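Local coordinates for transferrin binding protein B (Actinobacillus suis, PDB 3PQU), which probably binds the host's transferrin at the bacterial surface, as a lipoprotein of the outer membrane that takes part in iron acquisition, at residues I88-E93 / D150-Y155; D96-G101 / V126-Y131; A228-F233 / S245-G250; V260-S265 / K280-G285. All coordinates share one frame; numbering follows the deposited sequence.

Interaction 1: I88-E93 / D150-Y155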
# COMPACT_ATOMS: atom_id res chain seq x y z
N ILE A 88 4.98 13.82 9.68
CA ILE A 88 3.75 13.46 10.36
C ILE A 88 2.57 14.23 9.77
O ILE A 88 2.63 15.45 9.60
CB ILE A 88 3.88 13.72 11.88
CG1 ILE A 88 5.09 12.97 12.45
CG2 ILE A 88 2.61 13.32 12.62
CD1 ILE A 88 4.98 11.43 12.40
N PRO A 89 1.48 13.53 9.42
CA PRO A 89 0.38 14.26 8.76
C PRO A 89 -0.13 15.43 9.59
O PRO A 89 -0.33 15.27 10.79
CB PRO A 89 -0.72 13.19 8.62
CG PRO A 89 0.01 11.88 8.58
CD PRO A 89 1.25 12.07 9.46
N HIS A 90 -0.34 16.59 8.96
CA HIS A 90 -0.89 17.77 9.62
C HIS A 90 -0.01 18.43 10.71
O HIS A 90 -0.37 19.48 11.25
CB HIS A 90 -2.31 17.47 10.16
CG HIS A 90 -3.30 17.15 9.08
ND1 HIS A 90 -3.92 18.12 8.33
CD2 HIS A 90 -3.75 15.96 8.60
CE1 HIS A 90 -4.73 17.55 7.45
NE2 HIS A 90 -4.64 16.24 7.60
N LEU A 91 1.15 17.85 11.04
CA LEU A 91 1.98 18.41 12.12
C LEU A 91 2.36 19.88 11.86
O LEU A 91 2.27 20.73 12.75
CB LEU A 91 3.22 17.55 12.38
CG LEU A 91 4.07 18.02 13.58
CD1 LEU A 91 3.30 17.89 14.90
CD2 LEU A 91 5.43 17.31 13.68
N LYS A 92 2.78 20.17 10.64
CA LYS A 92 3.15 21.52 10.23
C LYS A 92 1.94 22.45 10.28
O LYS A 92 2.02 23.56 10.79
CB LYS A 92 3.74 21.51 8.82
CG LYS A 92 3.92 22.91 8.21
CD LYS A 92 5.26 23.53 8.59
CE LYS A 92 5.35 24.98 8.13
NZ LYS A 92 4.81 25.19 6.75
N GLU A 93 0.81 21.99 9.74
CA GLU A 93 -0.43 22.76 9.77
C GLU A 93 -0.81 23.13 11.20
O GLU A 93 -1.17 24.26 11.46
CB GLU A 93 -1.59 21.96 9.17
CG GLU A 93 -1.88 22.17 7.70
CD GLU A 93 -3.07 21.33 7.23
OE1 GLU A 93 -3.96 21.02 8.06
OE2 GLU A 93 -3.11 20.97 6.04
N ASP A 150 -7.69 19.35 19.11
CA ASP A 150 -7.92 19.43 17.67
C ASP A 150 -6.84 18.62 16.99
O ASP A 150 -5.66 18.90 17.19
CB ASP A 150 -7.82 20.88 17.16
CG ASP A 150 -8.25 21.01 15.71
OD1 ASP A 150 -7.61 21.73 14.93
OD2 ASP A 150 -9.25 20.36 15.36
N GLY A 151 -7.23 17.63 16.19
CA GLY A 151 -6.22 16.81 15.54
C GLY A 151 -6.81 15.64 14.79
O GLY A 151 -7.98 15.69 14.41
N TYR A 152 -6.01 14.58 14.62
CA TYR A 152 -6.36 13.48 13.74
C TYR A 152 -5.95 12.13 14.31
O TYR A 152 -4.97 12.03 15.06
CB TYR A 152 -5.64 13.67 12.40
CG TYR A 152 -5.95 14.98 11.73
CD1 TYR A 152 -6.89 15.05 10.70
CD2 TYR A 152 -5.33 16.15 12.14
CE1 TYR A 152 -7.18 16.27 10.07
CE2 TYR A 152 -5.62 17.37 11.53
CZ TYR A 152 -6.54 17.42 10.51
OH TYR A 152 -6.81 18.64 9.92
N ILE A 153 -6.70 11.10 13.96
CA ILE A 153 -6.29 9.72 14.20
C ILE A 153 -5.86 9.20 12.83
O ILE A 153 -6.52 9.48 11.84
CB ILE A 153 -7.45 8.89 14.73
CG1 ILE A 153 -8.05 9.55 16.00
CG2 ILE A 153 -7.01 7.44 14.97
CD1 ILE A 153 -7.05 9.78 17.17
N TYR A 154 -4.77 8.45 12.75
CA TYR A 154 -4.32 8.02 11.43
C TYR A 154 -3.43 6.79 11.49
O TYR A 154 -2.94 6.41 12.55
CB TYR A 154 -3.56 9.15 10.74
CG TYR A 154 -2.11 9.26 11.22
CD1 TYR A 154 -1.05 8.74 10.46
CD2 TYR A 154 -1.81 9.81 12.46
CE1 TYR A 154 0.27 8.82 10.92
CE2 TYR A 154 -0.50 9.88 12.93
CZ TYR A 154 0.53 9.38 12.15
OH TYR A 154 1.82 9.46 12.60
N TYR A 155 -3.21 6.19 10.32
CA TYR A 155 -2.04 5.36 10.12
C TYR A 155 -1.47 5.66 8.74
O TYR A 155 -2.20 6.08 7.83
CB TYR A 155 -2.36 3.83 10.28
CG TYR A 155 -3.01 3.17 9.06
CD1 TYR A 155 -2.23 2.65 8.03
CD2 TYR A 155 -4.39 3.06 8.96
CE1 TYR A 155 -2.82 2.03 6.92
CE2 TYR A 155 -4.99 2.46 7.85
CZ TYR A 155 -4.19 1.95 6.83
OH TYR A 155 -4.77 1.33 5.73
O HOH W 1 -5.32 21.44 10.58
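The imidazole of His90 and the phenol of Tyr152 lie flat on each other in a face-to-face stack, with centroids 3.7 Å apart and planes only 8° from parallel. CZ of Tyr152 sits over the centre of the imidazole, while CD2 of His90 lies over the centre of the phenol. The contact places the start of helix 91-97 against strand 150-157 of the five-stranded antiparallel sheet in the N-lobe handle. His90 is the N-cap, and a type II turn from Ile88 to Leu91 delivers it. With CG beside its own backbone N (chi1 -63°), the imidazole reaches the sheet and presents ND1 at its edge to Glu93. His90 ND1 donates to Glu93 OE1 at 2.9 Å; the acceptor is in the ring plane, although the donor stands 59° out of the carboxylate plane. NE2 hydrogen-bonds Glu45 OE1 on strand 43-47, so both ring nitrogens are satisfied and the ring's rotation is probably fixed. Farther along, Pro89 covers a face of Tyr154 in a CH-pi contact, Pro89 CD lying over the ring 4.1 Å from its centroid. A water donates to Glu93 OE1 at 2.9 Å and lies 3.2 Å from Tyr152 OH.

Interaction 2: D96-G101 / V126-Y131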
# COMPACT_ATOMS: atom_id res chain seq x y z
N ASP A 96 1.54 25.78 12.61
CA ASP A 96 1.33 27.11 12.05
C ASP A 96 0.16 27.86 12.69
O ASP A 96 0.22 29.05 12.82
CB ASP A 96 1.14 27.07 10.52
CG ASP A 96 2.40 26.63 9.78
OD1 ASP A 96 3.48 26.55 10.41
OD2 ASP A 96 2.30 26.36 8.56
N LYS A 97 -0.91 27.16 13.08
CA LYS A 97 -2.09 27.85 13.60
C LYS A 97 -2.25 27.85 15.14
O LYS A 97 -3.21 28.41 15.69
CB LYS A 97 -3.38 27.27 12.98
CG LYS A 97 -3.74 25.86 13.45
CD LYS A 97 -4.97 25.32 12.68
CE LYS A 97 -5.36 23.91 13.11
NZ LYS A 97 -5.72 23.79 14.57
N THR A 98 -1.33 27.20 15.84
CA THR A 98 -1.52 26.98 17.27
C THR A 98 -1.35 28.27 18.08
O THR A 98 -0.50 29.11 17.79
CB THR A 98 -0.56 25.90 17.84
OG1 THR A 98 -0.85 25.67 19.22
CG2 THR A 98 0.91 26.37 17.73
N THR A 99 -2.16 28.43 19.11
CA THR A 99 -1.91 29.52 20.05
C THR A 99 -1.61 28.91 21.41
O THR A 99 -1.40 29.62 22.39
CB THR A 99 -3.11 30.44 20.19
OG1 THR A 99 -4.20 29.65 20.67
CG2 THR A 99 -3.47 31.10 18.86
N SER A 100 -1.61 27.58 21.48
CA SER A 100 -1.30 26.88 22.73
C SER A 100 0.20 26.58 22.87
O SER A 100 0.74 26.61 23.99
CB SER A 100 -2.06 25.54 22.80
OG SER A 100 -1.50 24.62 21.89
N GLY A 101 0.86 26.29 21.76
CA GLY A 101 2.22 25.76 21.77
C GLY A 101 2.26 24.35 22.33
O GLY A 101 3.32 23.86 22.73
N VAL A 126 -2.13 12.91 16.08
CA VAL A 126 -1.36 14.14 16.05
C VAL A 126 -2.36 15.23 16.40
O VAL A 126 -3.46 15.26 15.85
CB VAL A 126 -0.71 14.34 14.67
CG1 VAL A 126 -1.71 14.02 13.56
CG2 VAL A 126 -0.13 15.73 14.54
N PHE A 127 -2.01 16.08 17.35
CA PHE A 127 -3.03 17.01 17.84
C PHE A 127 -2.49 18.22 18.59
O PHE A 127 -1.34 18.23 19.06
CB PHE A 127 -4.01 16.24 18.74
CG PHE A 127 -3.47 15.93 20.12
CD1 PHE A 127 -3.75 16.76 21.20
CD2 PHE A 127 -2.66 14.81 20.33
CE1 PHE A 127 -3.22 16.48 22.48
CE2 PHE A 127 -2.14 14.52 21.59
CZ PHE A 127 -2.42 15.36 22.67
N ASP A 128 -3.34 19.24 18.66
CA ASP A 128 -3.11 20.43 19.47
C ASP A 128 -3.98 20.24 20.72
O ASP A 128 -5.18 20.00 20.62
CB ASP A 128 -3.53 21.69 18.68
CG ASP A 128 -3.26 22.99 19.43
OD1 ASP A 128 -3.34 23.01 20.67
OD2 ASP A 128 -3.00 24.02 18.79
N GLU A 129 -3.37 20.30 21.89
CA GLU A 129 -4.12 20.04 23.12
C GLU A 129 -5.30 21.01 23.32
O GLU A 129 -6.32 20.64 23.90
CB GLU A 129 -3.20 20.17 24.34
CG GLU A 129 -3.89 20.00 25.66
CD GLU A 129 -2.91 20.08 26.83
OE1 GLU A 129 -1.87 19.39 26.78
OE2 GLU A 129 -3.18 20.82 27.80
N SER A 130 -5.15 22.25 22.87
CA SER A 130 -6.20 23.23 23.13
C SER A 130 -6.25 24.30 22.07
O SER A 130 -5.44 25.25 22.10
CB SER A 130 -6.05 23.87 24.52
OG SER A 130 -7.18 24.67 24.83
N TYR A 131 -7.22 24.18 21.18
CA TYR A 131 -7.36 25.06 20.02
C TYR A 131 -8.80 25.52 19.84
O TYR A 131 -9.74 24.73 19.82
CB TYR A 131 -6.86 24.36 18.73
CG TYR A 131 -7.11 25.19 17.48
CD1 TYR A 131 -6.29 26.29 17.17
CD2 TYR A 131 -8.18 24.91 16.63
CE1 TYR A 131 -6.54 27.08 16.04
CE2 TYR A 131 -8.42 25.69 15.49
CZ TYR A 131 -7.60 26.77 15.21
OH TYR A 131 -7.83 27.53 14.09
O HOH W 2 -3.22 23.99 16.15
O HOH W 3 -3.99 26.15 19.93
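Asp128 receives a hydroxyl on each carboxylate oxygen: Thr98 OG1 donates to OD2 and Ser100 OG donates to OD1, both at 2.7 Å. Asp128 ends strand 121-128 in the N-lobe handle, and its partners lie in the loop after helix 91-97. Thr98 OG1 accepts from the N of Ser100 and of Gly101, making an ST turn and ST motif, while Asp128 OD1 accepts from Ser130 N at 2.9 Å in an Asx turn. Ser100 OG and Ser130 N approach OD1 from opposite faces of the carboxylate plane, about 30° out of it, which should hinder rotation of the group. Two waters add donors to OD2; one of them also accepts from Thr99 N and donates to Ser130 O, joining the two turns. Outside this polar centre, Lys97 stretches over Tyr131 as a cation-pi pair, NZ lying 3.3 Å from the ring centroid and 7° off the normal. A bend in the last torsion (chi4 60°) turns the ammonium onto the face. That charge is shared with Asp150, its salt-bridge partner. The second water accepts from Lys97 NZ at 3.0 Å and donates to Asp128 OD2 at 2.6 Å.

Interaction 3: A228-F233 / S245-G250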
# COMPACT_ATOMS: atom_id res chain seq x y z
N ALA A 228 -0.47 1.88 27.79
CA ALA A 228 -1.52 2.48 26.97
C ALA A 228 -2.40 1.46 26.25
O ALA A 228 -2.99 0.60 26.87
CB ALA A 228 -0.92 3.48 25.94
N HIS A 229 -2.48 1.59 24.92
CA HIS A 229 -3.32 0.71 24.12
C HIS A 229 -2.45 -0.20 23.26
O HIS A 229 -1.83 0.23 22.27
CB HIS A 229 -4.29 1.53 23.26
CG HIS A 229 -5.07 2.54 24.04
ND1 HIS A 229 -4.66 3.85 24.18
CD2 HIS A 229 -6.22 2.42 24.74
CE1 HIS A 229 -5.53 4.49 24.95
NE2 HIS A 229 -6.48 3.65 25.30
N SER A 230 -2.41 -1.47 23.65
CA SER A 230 -1.50 -2.41 23.01
C SER A 230 -2.25 -3.37 22.08
O SER A 230 -3.44 -3.66 22.28
CB SER A 230 -0.70 -3.20 24.07
OG SER A 230 -1.58 -3.95 24.88
N SER A 231 -1.55 -3.84 21.06
CA SER A 231 -2.15 -4.75 20.11
C SER A 231 -1.26 -5.97 19.94
O SER A 231 -0.03 -5.89 20.06
CB SER A 231 -2.36 -4.06 18.76
OG SER A 231 -1.14 -3.74 18.12
N GLU A 232 -1.87 -7.11 19.65
CA GLU A 232 -1.11 -8.29 19.28
C GLU A 232 -1.82 -9.05 18.17
O GLU A 232 -3.05 -9.19 18.20
CB GLU A 232 -0.86 -9.19 20.49
CG GLU A 232 0.11 -10.32 20.17
CD GLU A 232 0.58 -11.09 21.39
OE1 GLU A 232 0.60 -10.52 22.51
OE2 GLU A 232 0.95 -12.28 21.23
N PHE A 233 -1.06 -9.50 17.18
CA PHE A 233 -1.62 -10.29 16.09
C PHE A 233 -0.88 -11.61 15.85
O PHE A 233 0.34 -11.69 16.01
CB PHE A 233 -1.63 -9.49 14.79
CG PHE A 233 -2.36 -8.18 14.90
CD1 PHE A 233 -3.69 -8.08 14.55
CD2 PHE A 233 -1.70 -7.04 15.36
CE1 PHE A 233 -4.38 -6.87 14.64
CE2 PHE A 233 -2.37 -5.83 15.46
CZ PHE A 233 -3.72 -5.74 15.09
N SER A 245 -5.78 -9.21 18.95
CA SER A 245 -6.43 -8.72 20.15
C SER A 245 -6.01 -7.28 20.40
O SER A 245 -4.85 -6.92 20.19
CB SER A 245 -5.99 -9.60 21.34
OG SER A 245 -6.54 -10.89 21.23
N LEU A 246 -6.93 -6.45 20.88
CA LEU A 246 -6.58 -5.09 21.27
C LEU A 246 -6.92 -4.88 22.73
O LEU A 246 -8.04 -5.16 23.15
CB LEU A 246 -7.35 -4.06 20.42
CG LEU A 246 -7.34 -4.30 18.90
CD1 LEU A 246 -8.17 -3.21 18.20
CD2 LEU A 246 -5.92 -4.28 18.37
N TYR A 247 -5.95 -4.34 23.48
CA TYR A 247 -6.04 -4.24 24.93
C TYR A 247 -5.97 -2.80 25.42
O TYR A 247 -5.30 -1.96 24.81
CB TYR A 247 -4.88 -5.00 25.59
CG TYR A 247 -4.87 -6.48 25.32
CD1 TYR A 247 -5.54 -7.36 26.16
CD2 TYR A 247 -4.14 -7.01 24.25
CE1 TYR A 247 -5.53 -8.74 25.93
CE2 TYR A 247 -4.11 -8.38 24.02
CZ TYR A 247 -4.81 -9.24 24.86
OH TYR A 247 -4.78 -10.60 24.63
N ARG A 248 -6.66 -2.53 26.53
CA ARG A 248 -6.52 -1.26 27.25
C ARG A 248 -5.77 -1.55 28.54
O ARG A 248 -6.19 -2.39 29.35
CB ARG A 248 -7.90 -0.64 27.55
CG ARG A 248 -7.88 0.69 28.33
CD ARG A 248 -9.27 1.04 28.89
NE ARG A 248 -9.34 2.37 29.50
CZ ARG A 248 -9.18 2.61 30.80
NH1 ARG A 248 -8.93 1.61 31.63
NH2 ARG A 248 -9.27 3.84 31.28
N ASN A 249 -4.66 -0.86 28.73
CA ASN A 249 -3.82 -1.08 29.91
C ASN A 249 -3.98 0.07 30.90
O ASN A 249 -3.40 1.13 30.70
CB ASN A 249 -2.36 -1.23 29.47
CG ASN A 249 -2.18 -2.38 28.51
OD1 ASN A 249 -2.32 -3.54 28.89
ND2 ASN A 249 -1.90 -2.07 27.25
N GLY A 250 -4.77 -0.16 31.94
CA GLY A 250 -5.17 0.90 32.85
C GLY A 250 -4.06 1.63 33.58
O GLY A 250 -2.90 1.20 33.63
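Asn249 holds its CG beside its own backbone N (chi1 -59°) and Ser230 sets OG between backbone N and carbonyl carbon (chi1 62°), a pair of torsions that brings amide and hydroxyl together across two antiparallel strands. Asn249 ND2 donates to Ser230 OG at 3.0 Å, nearly straight and with the acceptor in the amide plane. Asn249 ND2 also donates to Ala228 O at 2.9 Å, here from above the carbonyl plane and in a more bent hydrogen bond (137°). Ala228 O takes a second bond from Asn249 N, so side chain and backbone of one residue grip a single carbonyl where the strand pairing begins. The hairpin of strands 229-236 and 241-249 belongs to the N-lobe beta barrel. Within 228-233 and 245-250 the hydrogen-bonded pairs are Ser230 with Tyr247 and Glu232 with Ser245, as the bonds from Tyr247 N to Ser230 O at 2.9 Å and from Ser245 N to Glu232 O at 2.8 Å establish. On the face bearing His229 and Ser231, Leu246 CD2 packs against Ser231 CB at 3.6 Å and reaches Phe233 CZ at 4.2 Å. His229 and Arg248, neighbours on that face, both bond to Asp207, which would probably offset charge there. The chemistry implies a reinforced end to the pairing, where Asn249 grips Ala228 O and Ser230 OG while Asp207 joins His229 to Arg248.

Interaction 4: V260-S265 / K280-G285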
# COMPACT_ATOMS: atom_id res chain seq x y z
N VAL A 260 -5.93 -4.64 33.10
CA VAL A 260 -5.73 -4.86 31.68
C VAL A 260 -6.99 -5.50 31.08
O VAL A 260 -7.38 -6.59 31.50
CB VAL A 260 -4.53 -5.79 31.44
CG1 VAL A 260 -4.38 -6.10 29.94
CG2 VAL A 260 -3.26 -5.16 32.00
N THR A 261 -7.65 -4.82 30.14
CA THR A 261 -8.86 -5.40 29.56
C THR A 261 -8.78 -5.53 28.06
O THR A 261 -8.31 -4.63 27.38
CB THR A 261 -10.14 -4.64 29.97
OG1 THR A 261 -10.00 -3.25 29.67
CG2 THR A 261 -10.41 -4.80 31.46
N LYS A 262 -9.24 -6.66 27.54
CA LYS A 262 -9.32 -6.84 26.10
C LYS A 262 -10.58 -6.14 25.60
O LYS A 262 -11.69 -6.46 26.03
CB LYS A 262 -9.33 -8.32 25.71
CG LYS A 262 -9.30 -8.51 24.19
CD LYS A 262 -9.53 -9.97 23.79
CE LYS A 262 -8.50 -10.89 24.41
NZ LYS A 262 -8.60 -12.29 23.87
N ARG A 263 -10.40 -5.19 24.69
CA ARG A 263 -11.51 -4.44 24.10
C ARG A 263 -12.02 -5.09 22.80
O ARG A 263 -13.20 -5.00 22.47
CB ARG A 263 -11.07 -3.02 23.77
CG ARG A 263 -10.82 -2.14 24.97
CD ARG A 263 -12.13 -1.72 25.59
NE ARG A 263 -12.06 -0.36 26.10
CZ ARG A 263 -12.92 0.15 26.98
NH1 ARG A 263 -13.90 -0.61 27.45
NH2 ARG A 263 -12.78 1.40 27.40
N TYR A 264 -11.12 -5.71 22.04
CA TYR A 264 -11.49 -6.27 20.73
C TYR A 264 -10.73 -7.54 20.38
O TYR A 264 -9.57 -7.71 20.77
CB TYR A 264 -11.20 -5.25 19.62
CG TYR A 264 -12.22 -4.16 19.44
CD1 TYR A 264 -13.43 -4.41 18.79
CD2 TYR A 264 -11.96 -2.87 19.90
CE1 TYR A 264 -14.37 -3.40 18.63
CE2 TYR A 264 -12.87 -1.87 19.74
CZ TYR A 264 -14.07 -2.13 19.10
OH TYR A 264 -14.96 -1.10 18.94
N SER A 265 -11.40 -8.42 19.64
CA SER A 265 -10.76 -9.53 18.93
C SER A 265 -10.82 -9.22 17.44
O SER A 265 -11.80 -8.67 16.96
CB SER A 265 -11.48 -10.89 19.16
OG SER A 265 -11.43 -11.32 20.51
N LYS A 280 -14.35 -7.59 16.63
CA LYS A 280 -15.43 -8.02 17.51
C LYS A 280 -15.27 -7.42 18.90
O LYS A 280 -14.27 -7.67 19.58
CB LYS A 280 -15.45 -9.55 17.61
CG LYS A 280 -16.73 -10.20 17.10
CD LYS A 280 -16.83 -10.13 15.58
CE LYS A 280 -18.15 -10.68 15.07
NZ LYS A 280 -18.23 -10.61 13.58
N ALA A 281 -16.25 -6.64 19.33
CA ALA A 281 -16.23 -6.04 20.66
C ALA A 281 -16.24 -7.11 21.72
O ALA A 281 -17.09 -8.01 21.69
CB ALA A 281 -17.42 -5.11 20.84
N GLU A 282 -15.33 -7.01 22.68
CA GLU A 282 -15.23 -8.04 23.71
C GLU A 282 -16.01 -7.74 24.98
O GLU A 282 -16.13 -8.59 25.84
CB GLU A 282 -13.77 -8.35 24.02
CG GLU A 282 -13.11 -9.17 22.94
CD GLU A 282 -13.75 -10.54 22.80
OE1 GLU A 282 -14.23 -11.07 23.83
OE2 GLU A 282 -13.80 -11.07 21.67
N LYS A 283 -16.54 -6.53 25.11
CA LYS A 283 -17.28 -6.19 26.32
C LYS A 283 -18.70 -5.75 25.99
O LYS A 283 -18.89 -4.77 25.28
CB LYS A 283 -16.56 -5.08 27.07
CG LYS A 283 -16.87 -5.04 28.56
CD LYS A 283 -16.07 -6.11 29.29
CE LYS A 283 -14.57 -5.96 29.03
NZ LYS A 283 -14.00 -4.72 29.64
N ALA A 284 -19.70 -6.46 26.50
CA ALA A 284 -21.08 -6.16 26.14
C ALA A 284 -21.54 -4.80 26.65
O ALA A 284 -21.13 -4.35 27.71
CB ALA A 284 -22.02 -7.26 26.67
N GLY A 285 -22.40 -4.14 25.88
CA GLY A 285 -23.09 -2.96 26.39
C GLY A 285 -22.28 -1.66 26.41
O GLY A 285 -22.66 -0.72 27.12
O HOH W 4 -15.73 -3.77 23.42
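Arg263 O accepts from Glu282 N at 2.9 Å beside a classic beta bulge, in which Arg263 and Tyr264 both face Leu246 of the neighbouring strand. The donor stands 49° out of the carbonyl plane, whereas the regular pairing beyond the bulge is flatter: Ser265 N meets Lys280 O within the carbonyl plane. These are the open ends of the hairpin of strands 260-271 and 274-281 in the N-lobe beta barrel. Lys280 N completes the hydrogen-bonded pair, donating almost perfectly straight (179°) to Ser265 O at 2.8 Å. Past Ala281 the chain leaves the strand, but Glu282 curls back: CG lies beside its backbone N and a second bend (chi2 -64°) carries the carboxylate to Ser265. Ser265 OG donates to Glu282 OE2 at 2.7 Å from above the carboxylate plane. Alongside, the aliphatic part of Lys262 runs the same way as Glu282, CD of the lysine 3.8 Å from CG of the glutamate. Tyr264 and Ala281 share the face opposite Ser265 and Lys280; the tyrosine hydroxyl bonds to Thr290 O and its ring lies edge-to-face with Phe311. Tyr264 CE1 approaches Ala281 CB at 4.1 Å. A water donates to Arg263 O at 3.0 Å and accepts a weak bond from Lys283 N.

Overall arrangement
The four contacts form two touching pairs in the N-lobe. Interactions 1 and 2, centres about 11 Å apart, share helix 91-97 and reach neighbouring strands 150-157 and 121-128 of the handle sheet; interaction 2 is nested in the loop that interaction 1 closes. They are linked by what is probably a backbone hydrogen bond from Asp128 N to Asp150 O. Interactions 3 and 4, about 10 Å apart between centres, follow in series and join four successive barrel strands, since 241-249 pairs directly with 260-271. The handle and barrel pairs do not touch, their nearest atoms lying about 9 Å apart in interactions 1 and 3. One pair joins helix 91-97 and its loop to the handle sheet; the other joins successive barrel strands.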